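Local coordinates for alginate lyase (Aplysia kurodai, PDB 5GMT), which probably acts as an alginate lyase, cleaving the polysaccharide alginate, with a specificity for its polymannuronate stretches, at residues P113-G118 with I194-H199. Residues are numbered along the deposited sequence; the frame is centred on the assembly and turned at random.
Sequences PGLFGG and ISEEVH
In the carboxylate of E196, OE1 takes the N-H of L115 on its syn lone pair; beyond OE1, G114 CA and L115 CG flank that oxygen from opposite sides of the carboxylate plane, each obliquely. This pair is a worked example of a polar link inside the beta-sandwich of a concanavalin-type fold: strands 110-118 and 191-199 belong to different, facing sheets, and the segments 113-118 and 194-199 come within 7.9 Å axis to axis, their N-to-C directions 16° apart. E196 lies against the apolar side chains of L139, L141, V210 and I212, and L115 against L95. E196 spans the gap because its CG stands anti to the backbone N (chi1 -176°) and the chain continues extended, delivering OE1 to 2.9 Å from L115 N at an N-H...O angle of 149°. G114 CA is 3.4 Å from E196 OE1, and a CB there would come close to the same oxygen, consistent with glycine. Shortening E196 to an alanine removes the carboxylate, which would probably leave L115 N without this acceptor and open a gap between the sheets. On the outer side of strand 191-199, H199, its ring stacked with W209 and met in plane at the edge by E197 CG, donates from NE2 to E197 OE2. Beside the buried carboxylate, L115 and V198 pass alongside each other, pointing opposite ways, with L115 CD1 meeting V198 CG2 at 3.7 Å.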
ATOM      1  N   PRO A 113       0.045   3.097   0.545  1.00  6.59           N
ATOM      2  CA  PRO A 113       0.428   1.986   1.430  1.00  4.44           C
ATOM      3  C   PRO A 113      -0.430   0.732   1.281  1.00  5.59           C
ATOM      4  O   PRO A 113      -1.640   0.838   1.083  1.00  6.52           O
ATOM      5  CB  PRO A 113       0.236   2.582   2.835  1.00  4.75           C
ATOM      6  CG  PRO A 113       0.457   4.038   2.646  1.00  6.87           C
ATOM      7  CD  PRO A 113      -0.165   4.346   1.300  1.00  6.21           C
ATOM      8  N   GLY A 114       0.206  -0.434   1.413  1.00  6.06           N
ATOM      9  CA  GLY A 114      -0.476  -1.715   1.403  1.00  3.99           C
ATOM     10  C   GLY A 114       0.313  -2.707   2.240  1.00  6.58           C
ATOM     11  O   GLY A 114       1.299  -2.336   2.862  1.00  6.64           O
ATOM     12  N   LEU A 115      -0.120  -3.965   2.272  1.00  6.72           N
ATOM     13  CA  LEU A 115       0.601  -4.986   3.038  1.00  5.39           C
ATOM     14  C   LEU A 115       1.730  -5.612   2.203  1.00  5.01           C
ATOM     15  O   LEU A 115       1.759  -5.468   0.980  1.00  5.14           O
ATOM     16  CB  LEU A 115      -0.369  -6.070   3.518  1.00  5.10           C
ATOM     17  CG  LEU A 115      -1.407  -5.587   4.542  1.00  5.90           C
ATOM     18  CD1 LEU A 115      -2.472  -6.654   4.808  1.00  5.44           C
ATOM     19  CD2 LEU A 115      -0.703  -5.186   5.837  1.00  5.83           C
ATOM     20  N   PHE A 116       2.636  -6.322   2.877  1.00  6.15           N
ATOM     21  CA  PHE A 116       3.711  -7.073   2.221  1.00  6.58           C
ATOM     22  C   PHE A 116       4.075  -8.289   3.071  1.00  4.44           C
ATOM     23  O   PHE A 116       3.677  -8.382   4.231  1.00  4.83           O
ATOM     24  CB  PHE A 116       4.952  -6.188   2.012  1.00  4.34           C
ATOM     25  CG  PHE A 116       5.802  -6.049   3.238  1.00  6.51           C
ATOM     26  CD1 PHE A 116       5.388  -5.251   4.288  1.00  4.47           C
ATOM     27  CD2 PHE A 116       7.023  -6.719   3.342  1.00  5.62           C
ATOM     28  CE1 PHE A 116       6.165  -5.129   5.444  1.00  8.04           C
ATOM     29  CE2 PHE A 116       7.804  -6.596   4.481  1.00  5.57           C
ATOM     30  CZ  PHE A 116       7.380  -5.794   5.532  1.00  5.89           C
ATOM     31  N   GLY A 117       4.817  -9.225   2.490  1.00  6.75           N
ATOM     32  CA  GLY A 117       5.300 -10.365   3.243  1.00  6.94           C
ATOM     33  C   GLY A 117       6.358 -11.134   2.475  1.00  6.45           C
ATOM     34  O   GLY A 117       6.884 -10.664   1.464  1.00  6.39           O
ATOM     35  N   GLY A 118       6.675 -12.322   2.967  1.00  6.50           N
ATOM     36  CA  GLY A 118       7.691 -13.150   2.348  1.00  6.92           C
ATOM     37  C   GLY A 118       8.581 -13.730   3.423  1.00  8.60           C
ATOM     38  O   GLY A 118       8.099 -14.149   4.476  1.00  6.68           O
ATOM     39  N   ILE A 194      -9.740   3.329   4.111  1.00 10.68           N
ATOM     40  CA  ILE A 194      -9.243   2.266   3.246  1.00  8.53           C
ATOM     41  C   ILE A 194      -9.071   0.997   4.066  1.00  7.28           C
ATOM     42  O   ILE A 194      -8.513   1.044   5.164  1.00  8.33           O
ATOM     43  CB  ILE A 194      -7.905   2.664   2.593  1.00 11.10           C
ATOM     44  CG1 ILE A 194      -8.125   3.853   1.645  1.00 13.33           C
ATOM     45  CG2 ILE A 194      -7.290   1.477   1.860  1.00 11.01           C
ATOM     46  CD1 ILE A 194      -6.915   4.167   0.773  1.00 16.72           C
ATOM     47  N   SER A 195      -9.583  -0.123   3.567  1.00  4.81           N
ATOM     48  CA  SER A 195      -9.243  -1.398   4.188  1.00  5.83           C
ATOM     49  C   SER A 195      -8.697  -2.348   3.143  1.00  7.07           C
ATOM     50  O   SER A 195      -9.185  -2.386   2.016  1.00  8.33           O
ATOM     51  CB  SER A 195     -10.457  -2.016   4.909  1.00  8.74           C
ATOM     52  OG  SER A 195     -11.485  -2.369   4.010  1.00 13.79           O
ATOM     53  N   GLU A 196      -7.659  -3.093   3.518  1.00  5.05           N
ATOM     54  CA  GLU A 196      -7.097  -4.102   2.638  1.00  4.52           C
ATOM     55  C   GLU A 196      -6.962  -5.372   3.444  1.00  7.66           C
ATOM     56  O   GLU A 196      -6.163  -5.427   4.375  1.00  7.13           O
ATOM     57  CB  GLU A 196      -5.738  -3.683   2.071  1.00  4.28           C
ATOM     58  CG  GLU A 196      -5.177  -4.708   1.061  1.00  5.01           C
ATOM     59  CD  GLU A 196      -3.730  -4.449   0.664  1.00  7.34           C
ATOM     60  OE1 GLU A 196      -2.925  -4.075   1.545  1.00  9.15           O
ATOM     61  OE2 GLU A 196      -3.393  -4.627  -0.533  1.00  7.02           O
ATOM     62  N   GLU A 197      -7.760  -6.376   3.095  1.00  6.30           N
ATOM     63  CA  GLU A 197      -7.742  -7.656   3.772  1.00  5.47           C
ATOM     64  C   GLU A 197      -7.063  -8.684   2.882  1.00  6.16           C
ATOM     65  O   GLU A 197      -7.437  -8.866   1.727  1.00  5.84           O
ATOM     66  CB  GLU A 197      -9.158  -8.121   4.135  1.00  6.55           C
ATOM     67  CG  GLU A 197      -9.158  -9.503   4.787  1.00  7.17           C
ATOM     68  CD  GLU A 197     -10.456  -9.842   5.512  1.00 10.10           C
ATOM     69  OE1 GLU A 197     -11.429  -9.074   5.401  1.00 10.79           O
ATOM     70  OE2 GLU A 197     -10.498 -10.892   6.194  1.00 12.16           O
ATOM     71  N   VAL A 198      -6.041  -9.331   3.426  1.00  6.55           N
ATOM     72  CA  VAL A 198      -5.212 -10.225   2.642  1.00  5.75           C
ATOM     73  C   VAL A 198      -5.153 -11.597   3.286  1.00  6.39           C
ATOM     74  O   VAL A 198      -4.803 -11.714   4.456  1.00  7.76           O
ATOM     75  CB  VAL A 198      -3.767  -9.692   2.500  1.00  5.10           C
ATOM     76  CG1 VAL A 198      -2.902 -10.702   1.727  1.00  8.44           C
ATOM     77  CG2 VAL A 198      -3.754  -8.335   1.813  1.00  6.06           C
ATOM     78  N   HIS A 199      -5.508 -12.627   2.526  1.00  4.12           N
ATOM     79  CA  HIS A 199      -5.327 -14.006   2.975  1.00  6.89           C
ATOM     80  C   HIS A 199      -4.400 -14.679   1.978  1.00  7.56           C
ATOM     81  O   HIS A 199      -4.747 -14.820   0.804  1.00  5.48           O
ATOM     82  CB  HIS A 199      -6.670 -14.747   3.075  1.00  7.51           C
ATOM     83  CG  HIS A 199      -7.566 -14.218   4.152  1.00  9.52           C
ATOM     84  ND1 HIS A 199      -8.059 -15.012   5.164  1.00  9.75           N
ATOM     85  CD2 HIS A 199      -8.026 -12.967   4.395  1.00 10.01           C
ATOM     86  CE1 HIS A 199      -8.791 -14.275   5.979  1.00 11.08           C
ATOM     87  NE2 HIS A 199      -8.795 -13.032   5.531  1.00  9.39           N
TER